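PDB 5EYF: glutamate ABC superfamily ATP binding cassette transporter, binding protein from Enterococcus faecium DO, which binds glutamate and probably delivers it to an ABC transporter as its solute-binding component. Local coordinates for residues Lys22-Leu27 against Glu154-Ala159; Ala105-Leu110 against Ala170-Asn175; Glu5-Arg10 against Lys206-Phe211. All coordinates share one frame; numbering follows the deposited sequence. Where two conformers were deposited one is given.

Overall arrangement
Contacts 1 and 2 both reach the bound glutamate: Lys22 of contact 1 binds the side-chain carboxylate, whereas Asp174 of contact 2 takes the amino group. Their centres lie about 13 Å apart, and they touch directly, Tyr156 CE1 packing 3.7 Å from Thr173 OG1, with the selenomethionine Met171 lying against the first turn of helix 156-164. Along the chain their segments alternate. Contact 3, between 5-10 and 206-211, stands apart on the opposite side of the chain's centre, its own centre about 30 Å from that of contact 1 and about 35 Å from that of contact 2; it joins the N-terminal helix to the start of helix 209-225, away from the ligand.

Contact 1: Lys22-Leu27 against Glu154-Ala159; sequences KYDTRL and ENYAEA. With GLU (glutamic acid), chain E.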
loop_
_atom_site.group_PDB
_atom_site.type_symbol
_atom_site.label_atom_id
_atom_site.label_comp_id
_atom_site.label_asym_id
_atom_site.label_seq_id
_atom_site.Cartn_x
_atom_site.Cartn_y
_atom_site.Cartn_z
ATOM N N LYS B 22 10.942 -17.723 -2.349
ATOM C CA LYS B 22 10.092 -18.673 -3.038
ATOM C C LYS B 22 10.834 -19.265 -4.227
ATOM O O LYS B 22 11.692 -18.613 -4.840
ATOM C CB LYS B 22 8.796 -18.005 -3.509
ATOM C CG LYS B 22 7.978 -17.319 -2.391
ATOM C CD LYS B 22 7.730 -18.241 -1.208
ATOM C CE LYS B 22 6.684 -17.683 -0.224
ATOM N NZ LYS B 22 5.267 -17.754 -0.691
ATOM N N TYR B 23 10.497 -20.519 -4.552
ATOM C CA TYR B 23 10.988 -21.155 -5.769
ATOM C C TYR B 23 9.894 -21.345 -6.806
ATOM O O TYR B 23 10.177 -21.837 -7.907
ATOM C CB TYR B 23 11.632 -22.528 -5.476
ATOM C CG TYR B 23 13.079 -22.497 -4.996
ATOM C CD1 TYR B 23 13.617 -21.384 -4.361
ATOM C CD2 TYR B 23 13.907 -23.597 -5.186
ATOM C CE1 TYR B 23 14.951 -21.367 -3.914
ATOM C CE2 TYR B 23 15.233 -23.586 -4.752
ATOM C CZ TYR B 23 15.748 -22.483 -4.117
ATOM O OH TYR B 23 17.070 -22.526 -3.703
ATOM N N ASP B 24 8.656 -20.969 -6.490
ATOM C CA ASP B 24 7.506 -21.298 -7.315
ATOM C C ASP B 24 6.694 -20.070 -7.699
ATOM O O ASP B 24 5.563 -20.211 -8.184
ATOM C CB ASP B 24 6.600 -22.311 -6.594
ATOM C CG ASP B 24 5.770 -21.661 -5.470
ATOM O OD1 ASP B 24 6.249 -20.684 -4.815
ATOM O OD2 ASP B 24 4.636 -22.142 -5.259
ATOM N N THR B 25 7.206 -18.869 -7.482
ATOM C CA THR B 25 6.381 -17.674 -7.654
ATOM C C THR B 25 6.962 -16.842 -8.795
ATOM O O THR B 25 7.907 -16.075 -8.585
ATOM C CB THR B 25 6.344 -16.873 -6.352
ATOM O OG1 THR B 25 5.835 -17.710 -5.293
ATOM C CG2 THR B 25 5.454 -15.639 -6.514
ATOM N N ARG B 26 6.402 -16.991 -9.998
ATOM C CA ARG B 26 6.918 -16.240 -11.141
ATOM C C ARG B 26 6.834 -14.744 -10.869
ATOM O O ARG B 26 5.831 -14.257 -10.343
ATOM C CB ARG B 26 6.149 -16.567 -12.423
ATOM C CG ARG B 26 6.869 -16.082 -13.689
ATOM C CD ARG B 26 6.110 -16.384 -14.991
ATOM N NE ARG B 26 5.140 -15.333 -15.294
ATOM C CZ ARG B 26 5.405 -14.243 -16.010
ATOM N NH1 ARG B 26 4.461 -13.334 -16.204
ATOM N NH2 ARG B 26 6.608 -14.056 -16.530
ATOM N N LEU B 27 7.894 -14.032 -11.259
ATOM C CA LEU B 27 8.121 -12.583 -11.095
ATOM C C LEU B 27 8.771 -12.243 -9.759
ATOM O O LEU B 27 9.291 -11.125 -9.603
ATOM C CB LEU B 27 6.859 -11.726 -11.283
ATOM C CG LEU B 27 6.097 -11.961 -12.595
ATOM C CD1 LEU B 27 4.871 -11.037 -12.684
ATOM C CD2 LEU B 27 7.051 -11.744 -13.756
ATOM N N GLU B 154 -2.269 -27.134 -1.871
ATOM C CA GLU B 154 -0.936 -27.117 -1.287
ATOM C C GLU B 154 -0.042 -26.019 -1.842
ATOM O O GLU B 154 0.916 -25.631 -1.163
ATOM C CB GLU B 154 -0.253 -28.471 -1.487
ATOM C CG GLU B 154 -0.987 -29.633 -0.841
ATOM C CD GLU B 154 -1.069 -29.514 0.667
ATOM O OE1 GLU B 154 -0.287 -28.735 1.261
ATOM O OE2 GLU B 154 -1.922 -30.206 1.264
ATOM N N ASN B 155 -0.309 -25.523 -3.047
ATOM C CA ASN B 155 0.559 -24.515 -3.650
ATOM C C ASN B 155 -0.195 -23.825 -4.787
ATOM O O ASN B 155 -1.302 -24.220 -5.159
ATOM C CB ASN B 155 1.895 -25.134 -4.132
ATOM C CG ASN B 155 1.704 -26.335 -5.072
ATOM O OD1 ASN B 155 0.971 -26.258 -6.049
ATOM N ND2 ASN B 155 2.387 -27.445 -4.777
ATOM N N TYR B 156 0.447 -22.804 -5.362
ATOM C CA TYR B 156 -0.211 -22.039 -6.413
ATOM C C TYR B 156 -0.488 -22.901 -7.628
ATOM O O TYR B 156 -1.541 -22.772 -8.255
ATOM C CB TYR B 156 0.630 -20.839 -6.836
ATOM C CG TYR B 156 0.995 -19.885 -5.747
ATOM C CD1 TYR B 156 0.029 -19.287 -4.951
ATOM C CD2 TYR B 156 2.323 -19.565 -5.516
ATOM C CE1 TYR B 156 0.389 -18.391 -3.947
ATOM C CE2 TYR B 156 2.686 -18.670 -4.519
ATOM C CZ TYR B 156 1.714 -18.117 -3.722
ATOM O OH TYR B 156 2.078 -17.211 -2.727
ATOM N N ALA B 157 0.461 -23.765 -8.000
ATOM C CA ALA B 157 0.267 -24.611 -9.171
ATOM C C ALA B 157 -0.980 -25.464 -9.019
ATOM O O ALA B 157 -1.788 -25.575 -9.949
ATOM C CB ALA B 157 1.500 -25.489 -9.395
ATOM N N GLU B 158 -1.158 -26.066 -7.837
ATOM C CA GLU B 158 -2.328 -26.904 -7.576
ATOM C C GLU B 158 -3.598 -26.068 -7.578
ATOM O O GLU B 158 -4.639 -26.489 -8.105
ATOM C CB GLU B 158 -2.172 -27.589 -6.221
ATOM C CG GLU B 158 -1.992 -29.060 -6.226
ATOM C CD GLU B 158 -2.833 -29.714 -5.146
ATOM O OE1 GLU B 158 -2.764 -29.265 -3.977
ATOM O OE2 GLU B 158 -3.592 -30.650 -5.475
ATOM N N ALA B 159 -3.530 -24.876 -6.971
ATOM C CA ALA B 159 -4.675 -23.979 -6.962
ATOM C C ALA B 159 -5.065 -23.585 -8.373
ATOM O O ALA B 159 -6.252 -23.522 -8.705
ATOM C CB ALA B 159 -4.340 -22.732 -6.127
HETATM N N GLU E . 1.640 -11.784 0.627
HETATM C CA GLU E . 0.705 -12.749 1.226
HETATM C C GLU E . 1.263 -13.285 2.537
HETATM O O GLU E . 2.376 -12.932 2.950
HETATM C CB GLU E . 0.384 -13.908 0.262
HETATM C CG GLU E . 1.599 -14.527 -0.429
HETATM C CD GLU E . 2.468 -15.395 0.476
HETATM O OE1 GLU E . 3.668 -15.485 0.195
HETATM O OE2 GLU E . 1.959 -16.057 1.410
HETATM O OXT GLU E . 0.599 -14.078 3.233
HETATM O O HOH W 1 4.621 -16.437 -3.111
HETATM O O HOH W 2 2.619 -21.975 -3.375
HETATM O O HOH W 3 3.406 -23.729 -7.020
#
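The phenol ring of Tyr156 is approached at its edge by Thr25, whose OG1 lies near the ring plane 3.4 Å from Tyr156 CE2. A water in that plane meets Tyr156 OH, Thr25 OG1 and Lys22 NZ, the last as donor. A second water sits over one face, toward the rim, and runs from Asp24 OD2 to Tyr156 N. The carboxylate of Asp24 comes in obliquely, OD2 being 3.5 Å from Tyr156 CD2 with the two planes 20° apart. A third water links the same OD2 to Ala157 N, so the first turn of helix 156-164 is joined to Asp24 through solvent. No direct hydrogen bond crosses the contact. Asn155 is the helix N-cap, its OD1 accepting from Glu158 N at 2.8 Å.

Lys22 bends at chi2 (-51°) and again at chi4 (74°), which brings NZ to 2.9 Å from OE1 of the bound glutamate; Ser67 also bonds this ammonium group. Tyr156 OH reaches the ligand too, 3.6 Å from its CG, and the two segments meet beside it, consistent with a closed cleft between the lobes of such proteins. Asp24 and Thr25 form a classic beta bulge opposite Gly29, at the edge of the small antiparallel sheet. Beyond it, Thr25 and Tyr156 both lean on Ile177 of helix 175-182, and Tyr156 also packs on Met171 of strand 170-172.

Contact 2: Ala105-Leu110 against Ala170-Asn175; sequences AGQALL and AMTTDN. With GLU (glutamic acid), chain E.
An antiparallel pair of strands, 107-110 with 170-172, forms part of the mixed sheet in the fold of bacterial solute-binding protein family 3 and runs at one end into the glutamate pocket. Leu110 and Met171, a selenomethionine, make a hydrogen-bonded pair: Leu110 N to Met171 O and Met171 N to Leu110 O are both 2.8 Å. Ala108 N gives a further bond to Thr173 O, but the return bond is replaced by a side chain. Thr172 OG1, placed anti to its own nitrogen (chi1 -168°) and beside the carbonyl carbon, donates to Ala108 O at 2.8 Å and accepts from Gln107 NE2 at 2.9 Å. The hydroxyl is thus gripped by two bonds; it lies close to the plane of the Gln107 amide, and the N-H bond is near straight (162°). Both ends of that amide are fixed, OE1 by Asn140 and NE2 also by Ser137 O.

At residue 173 the chain turns a corner, and the pairing continues through Asn175. Its backbone N bonds Gly106 O at 2.8 Å, while its OD1 accepts from Gly106 N at 3.1 Å, the donor standing 60° out of the plane of the Asn175 side-chain carbonyl. The turn carries Asp174, whose OD2 receives the ligand's amino nitrogen N at 2.6 Å and a hydrogen bond from Tyr200, an anchoring that should help hold the carboxylate in place for the probably charged ammonium group.

On the far edge of each strand the sheet goes on: Leu109 pairs with Val191, and both Ala170 and Thr172 with Leu130. Helices 156-164 and 175-182 cover the face bearing Leu110 and Met171, through Phe160, Leu163, Leu178 and Ile181.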
loop_
_atom_site.group_PDB
_atom_site.type_symbol
_atom_site.label_atom_id
_atom_site.label_comp_id
_atom_site.label_asym_id
_atom_site.label_seq_id
_atom_site.Cartn_x
_atom_site.Cartn_y
_atom_site.Cartn_z
ATOM N N ALA B 105 1.533 -4.764 -2.740
ATOM C CA ALA B 105 0.584 -5.660 -3.398
ATOM C C ALA B 105 -0.811 -5.505 -2.791
ATOM O O ALA B 105 -1.050 -4.676 -1.909
ATOM C CB ALA B 105 1.083 -7.118 -3.333
ATOM N N GLY B 106 -1.747 -6.325 -3.259
ATOM C CA GLY B 106 -3.074 -6.379 -2.659
ATOM C C GLY B 106 -3.770 -7.628 -3.121
ATOM O O GLY B 106 -3.550 -8.078 -4.239
ATOM N N GLN B 107 -4.610 -8.194 -2.262
ATOM C CA GLN B 107 -5.250 -9.453 -2.636
ATOM C C GLN B 107 -6.278 -9.249 -3.741
ATOM O O GLN B 107 -6.985 -8.243 -3.774
ATOM C CB GLN B 107 -5.894 -10.105 -1.418
ATOM C CG GLN B 107 -6.304 -11.555 -1.692
ATOM C CD GLN B 107 -6.622 -12.299 -0.421
ATOM O OE1 GLN B 107 -6.154 -11.925 0.639
ATOM N NE2 GLN B 107 -7.449 -13.333 -0.515
ATOM N N ALA B 108 -6.381 -10.227 -4.637
ATOM C CA ALA B 108 -7.236 -10.102 -5.814
ATOM C C ALA B 108 -7.790 -11.463 -6.194
ATOM O O ALA B 108 -7.494 -12.479 -5.560
ATOM C CB ALA B 108 -6.492 -9.496 -7.018
ATOM N N LEU B 109 -8.611 -11.462 -7.242
ATOM C CA LEU B 109 -9.284 -12.652 -7.751
ATOM C C LEU B 109 -8.880 -12.923 -9.185
ATOM O O LEU B 109 -8.840 -12.010 -10.005
ATOM C CB LEU B 109 -10.794 -12.499 -7.761
ATOM C CG LEU B 109 -11.509 -12.292 -6.436
ATOM C CD1 LEU B 109 -13.025 -12.233 -6.647
ATOM C CD2 LEU B 109 -11.146 -13.371 -5.421
ATOM N N LEU B 110 -8.656 -14.197 -9.497
ATOM C CA LEU B 110 -8.441 -14.659 -10.860
ATOM C C LEU B 110 -9.585 -15.596 -11.233
ATOM O O LEU B 110 -9.908 -16.509 -10.466
ATOM C CB LEU B 110 -7.096 -15.400 -10.957
ATOM C CG LEU B 110 -6.635 -15.912 -12.327
ATOM C CD1 LEU B 110 -5.982 -14.774 -13.068
ATOM C CD2 LEU B 110 -5.669 -17.106 -12.211
ATOM N N ALA B 170 -13.034 -19.261 -8.516
ATOM C CA ALA B 170 -12.087 -18.156 -8.511
ATOM C C ALA B 170 -10.872 -18.578 -7.711
ATOM O O ALA B 170 -10.980 -19.401 -6.802
ATOM C CB ALA B 170 -12.692 -16.871 -7.897
HETATM N N MSE B 171 -9.709 -18.062 -8.103
HETATM C CA MSE B 171 -8.493 -18.262 -7.333
HETATM C C MSE B 171 -8.104 -16.931 -6.709
HETATM O O MSE B 171 -8.261 -15.894 -7.343
HETATM C CB MSE B 171 -7.367 -18.812 -8.215
HETATM C CG MSE B 171 -6.020 -18.830 -7.536
HETATM SE SE MSE B 171 -4.735 -19.633 -8.740
HETATM C CE MSE B 171 -3.173 -19.391 -7.540
ATOM N N THR B 172 -7.587 -16.970 -5.487
ATOM C CA THR B 172 -7.170 -15.747 -4.813
ATOM C C THR B 172 -5.769 -15.862 -4.231
ATOM O O THR B 172 -5.371 -16.914 -3.712
ATOM C CB THR B 172 -8.200 -15.360 -3.727
ATOM O OG1 THR B 172 -7.919 -14.025 -3.291
ATOM C CG2 THR B 172 -8.181 -16.291 -2.525
ATOM N N THR B 173 -5.007 -14.773 -4.387
ATOM C CA THR B 173 -3.742 -14.519 -3.707
ATOM C C THR B 173 -3.379 -13.105 -4.143
ATOM O O THR B 173 -4.264 -12.369 -4.602
ATOM C CB THR B 173 -2.645 -15.566 -4.020
ATOM O OG1 THR B 173 -1.433 -15.230 -3.315
ATOM C CG2 THR B 173 -2.313 -15.655 -5.511
ATOM N N ASP B 174 -2.133 -12.692 -3.968
ATOM C CA ASP B 174 -1.803 -11.302 -4.233
ATOM C C ASP B 174 -1.904 -11.018 -5.725
ATOM O O ASP B 174 -1.543 -11.855 -6.556
ATOM C CB ASP B 174 -0.390 -10.977 -3.762
ATOM C CG ASP B 174 -0.193 -11.108 -2.252
ATOM O OD1 ASP B 174 -1.204 -11.171 -1.511
ATOM O OD2 ASP B 174 1.009 -11.168 -1.814
ATOM N N ASN B 175 -2.347 -9.806 -6.063
ATOM C CA ASN B 175 -2.484 -9.427 -7.463
ATOM C C ASN B 175 -1.213 -9.671 -8.271
ATOM O O ASN B 175 -1.278 -10.231 -9.373
ATOM C CB ASN B 175 -2.920 -7.964 -7.584
ATOM C CG ASN B 175 -1.991 -6.961 -6.881
ATOM O OD1 ASN B 175 -1.083 -7.277 -6.091
ATOM N ND2 ASN B 175 -2.246 -5.720 -7.184
HETATM N N GLU E . 1.640 -11.784 0.627
HETATM C CA GLU E . 0.705 -12.749 1.226
HETATM C C GLU E . 1.263 -13.285 2.537
HETATM O O GLU E . 2.376 -12.932 2.950
HETATM C CB GLU E . 0.384 -13.908 0.262
HETATM C CG GLU E . 1.599 -14.527 -0.429
HETATM C CD GLU E . 2.468 -15.395 0.476
HETATM O OE1 GLU E . 3.668 -15.485 0.195
HETATM O OE2 GLU E . 1.959 -16.057 1.410
HETATM O OXT GLU E . 0.599 -14.078 3.233
#

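Contact 3: Glu5-Arg10 against Lys206-Phe211; sequences EDILER and KGQENF
Ile7 sets its CG2 methyl over the face of the Phe211 ring, the two side chains crossing at a slant, and crosses the Gln208 side chain at about a right angle, so one isoleucine meets an aromatic face with one branch and an amide with the other. Its CG2 stands 3.6 Å from the Phe211 ring centroid, 11° off the normal, a CH-pi contact over the centre of the ring. Phe211 CG extends anti to the backbone N (chi1 -179°), which carries the ring back under Ile7. At the edge of that ring, near its plane, comes Leu8 CD2, while Leu8 CD1 rests on the backbone at Asn210 O. Ile7 CD1, at the end of the longer branch, comes 3.5 Å from the amide carbon Gln208 CD.

Gln208 stands right before helix 209-225, and its bent side chain turns the amide to the opening of helix 7-14. OE1 accepts from Ile7 N at 2.9 Å, and NE2 donates to Glu5 O at 3.0 Å, the donor lying well above that carbonyl's plane. Asp6 and Gln208 run past each other in opposite directions, with their planes 42° apart. Asp6 is the N-cap, its OD1 using the anti lone pair to accept from Glu9 N at 2.9 Å. Its OD2 gathers three waters, which pass on to Gly207 O, to Gln208 OE1 and Phe211 N, and to Asn210 N.

Outside the pair, Ile53 of helix 41-54 meets both Leu8 and Phe211, and Asp80 touches Ile7 and Phe211.

The contact thus joins the starts of two helices, 7-14 and 209-225, away from the ligand. One polar amide satisfies two backbone groups at the first, while waters tie the probably charged Asp6 carboxylate to backbone N-H groups of the second, which would probably stabilise the charge. Beneath this polar layer the join is apolar.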
loop_
_atom_site.group_PDB
_atom_site.type_symbol
_atom_site.label_atom_id
_atom_site.label_comp_id
_atom_site.label_asym_id
_atom_site.label_seq_id
_atom_site.Cartn_x
_atom_site.Cartn_y
_atom_site.Cartn_z
ATOM N N GLU B 5 23.462 -16.320 16.906
ATOM C CA GLU B 5 24.684 -15.705 16.405
ATOM C C GLU B 5 24.337 -14.498 15.544
ATOM O O GLU B 5 23.455 -14.569 14.682
ATOM C CB GLU B 5 25.510 -16.709 15.603
ATOM C CG GLU B 5 26.842 -16.148 15.098
ATOM C CD GLU B 5 27.656 -17.161 14.297
ATOM O OE1 GLU B 5 27.048 -18.002 13.599
ATOM O OE2 GLU B 5 28.907 -17.116 14.365
ATOM N N ASP B 6 25.024 -13.383 15.788
ATOM C CA ASP B 6 24.707 -12.145 15.090
ATOM C C ASP B 6 25.045 -12.249 13.604
ATOM O O ASP B 6 26.161 -12.608 13.237
ATOM C CB ASP B 6 25.471 -10.989 15.734
ATOM C CG ASP B 6 25.134 -9.670 15.112
ATOM O OD1 ASP B 6 25.778 -9.299 14.111
ATOM O OD2 ASP B 6 24.181 -9.014 15.588
ATOM N N ILE B 7 24.078 -11.916 12.741
ATOM C CA ILE B 7 24.252 -12.171 11.306
ATOM C C ILE B 7 25.331 -11.266 10.699
ATOM O O ILE B 7 26.152 -11.721 9.893
ATOM C CB ILE B 7 22.895 -12.034 10.590
ATOM C CG1 ILE B 7 22.016 -13.241 10.922
ATOM C CG2 ILE B 7 23.085 -11.876 9.075
ATOM C CD1 ILE B 7 20.513 -12.968 10.763
ATOM N N LEU B 8 25.385 -9.986 11.090
ATOM C CA LEU B 8 26.474 -9.137 10.590
ATOM C C LEU B 8 27.844 -9.588 11.095
ATOM O O LEU B 8 28.846 -9.501 10.366
ATOM C CB LEU B 8 26.251 -7.682 10.985
ATOM C CG LEU B 8 25.370 -6.852 10.077
ATOM C CD1 LEU B 8 25.453 -5.409 10.554
ATOM C CD2 LEU B 8 25.771 -6.973 8.616
ATOM N N GLU B 9 27.931 -9.999 12.362
ATOM C CA GLU B 9 29.209 -10.485 12.864
ATOM C C GLU B 9 29.657 -11.708 12.070
ATOM O O GLU B 9 30.816 -11.786 11.631
ATOM C CB GLU B 9 29.128 -10.801 14.358
ATOM C CG GLU B 9 29.095 -9.560 15.241
ATOM C CD GLU B 9 29.063 -9.883 16.713
ATOM O OE1 GLU B 9 29.117 -11.079 17.073
ATOM O OE2 GLU B 9 28.970 -8.926 17.509
ATOM N N ARG B 10 28.730 -12.642 11.823
ATOM C CA ARG B 10 29.080 -13.849 11.081
ATOM C C ARG B 10 29.564 -13.496 9.687
ATOM O O ARG B 10 30.505 -14.106 9.183
ATOM C CB ARG B 10 27.884 -14.805 10.995
ATOM C CG ARG B 10 28.270 -16.159 10.365
ATOM C CD ARG B 10 27.158 -16.779 9.508
ATOM N NE ARG B 10 25.967 -17.105 10.283
ATOM C CZ ARG B 10 24.730 -16.766 9.938
ATOM N NH1 ARG B 10 24.508 -16.096 8.816
ATOM N NH2 ARG B 10 23.713 -17.101 10.720
ATOM N N LYS B 206 13.989 -12.002 15.368
ATOM C CA LYS B 206 14.199 -11.167 16.536
ATOM C C LYS B 206 15.640 -11.291 17.027
ATOM O O LYS B 206 16.271 -12.351 16.925
ATOM C CB LYS B 206 13.225 -11.573 17.648
ATOM C CG LYS B 206 11.768 -11.535 17.241
ATOM C CD LYS B 206 11.263 -10.103 17.148
ATOM C CE LYS B 206 9.739 -10.029 16.914
ATOM N NZ LYS B 206 9.318 -8.631 16.657
ATOM N N GLY B 207 16.163 -10.190 17.562
ATOM C CA GLY B 207 17.494 -10.187 18.131
ATOM C C GLY B 207 18.589 -10.021 17.107
ATOM O O GLY B 207 19.754 -10.330 17.391
ATOM N N GLN B 208 18.240 -9.559 15.909
ATOM C CA GLN B 208 19.183 -9.320 14.822
ATOM C C GLN B 208 19.117 -7.857 14.396
ATOM O O GLN B 208 19.097 -7.527 13.203
ATOM C CB GLN B 208 18.901 -10.235 13.632
ATOM C CG GLN B 208 19.088 -11.727 13.906
ATOM C CD GLN B 208 20.543 -12.104 14.153
ATOM O OE1 GLN B 208 21.453 -11.374 13.784
ATOM N NE2 GLN B 208 20.759 -13.250 14.789
ATOM N N GLU B 209 19.067 -6.960 15.383
ATOM C CA GLU B 209 18.777 -5.562 15.081
ATOM C C GLU B 209 19.866 -4.908 14.240
ATOM O O GLU B 209 19.566 -4.024 13.426
ATOM C CB GLU B 209 18.565 -4.791 16.381
ATOM C CG GLU B 209 17.319 -5.224 17.140
ATOM C CD GLU B 209 17.529 -6.347 18.117
ATOM O OE1 GLU B 209 18.631 -6.931 18.171
ATOM O OE2 GLU B 209 16.567 -6.643 18.860
ATOM N N ASN B 210 21.126 -5.319 14.397
ATOM C CA ASN B 210 22.168 -4.708 13.577
ATOM C C ASN B 210 22.006 -5.096 12.115
ATOM O O ASN B 210 22.188 -4.255 11.228
ATOM C CB ASN B 210 23.557 -5.097 14.075
ATOM C CG ASN B 210 23.878 -4.521 15.453
ATOM O OD1 ASN B 210 23.441 -3.424 15.808
ATOM N ND2 ASN B 210 24.626 -5.276 16.236
ATOM N N PHE B 211 21.641 -6.359 11.843
ATOM C CA PHE B 211 21.391 -6.778 10.462
ATOM C C PHE B 211 20.151 -6.087 9.897
ATOM O O PHE B 211 20.151 -5.631 8.744
ATOM C CB PHE B 211 21.262 -8.300 10.410
ATOM C CG PHE B 211 21.023 -8.866 9.041
ATOM C CD1 PHE B 211 21.894 -8.613 8.001
ATOM C CD2 PHE B 211 19.920 -9.676 8.798
ATOM C CE1 PHE B 211 21.670 -9.144 6.738
ATOM C CE2 PHE B 211 19.693 -10.223 7.538
ATOM C CZ PHE B 211 20.566 -9.953 6.500
HETATM O O HOH W 4 22.604 -10.559 17.519
HETATM O O HOH W 5 26.484 -6.480 14.567
HETATM O O HOH W 6 22.366 -8.722 13.441
HETATM O O HOH W 7 22.288 -6.978 16.342
#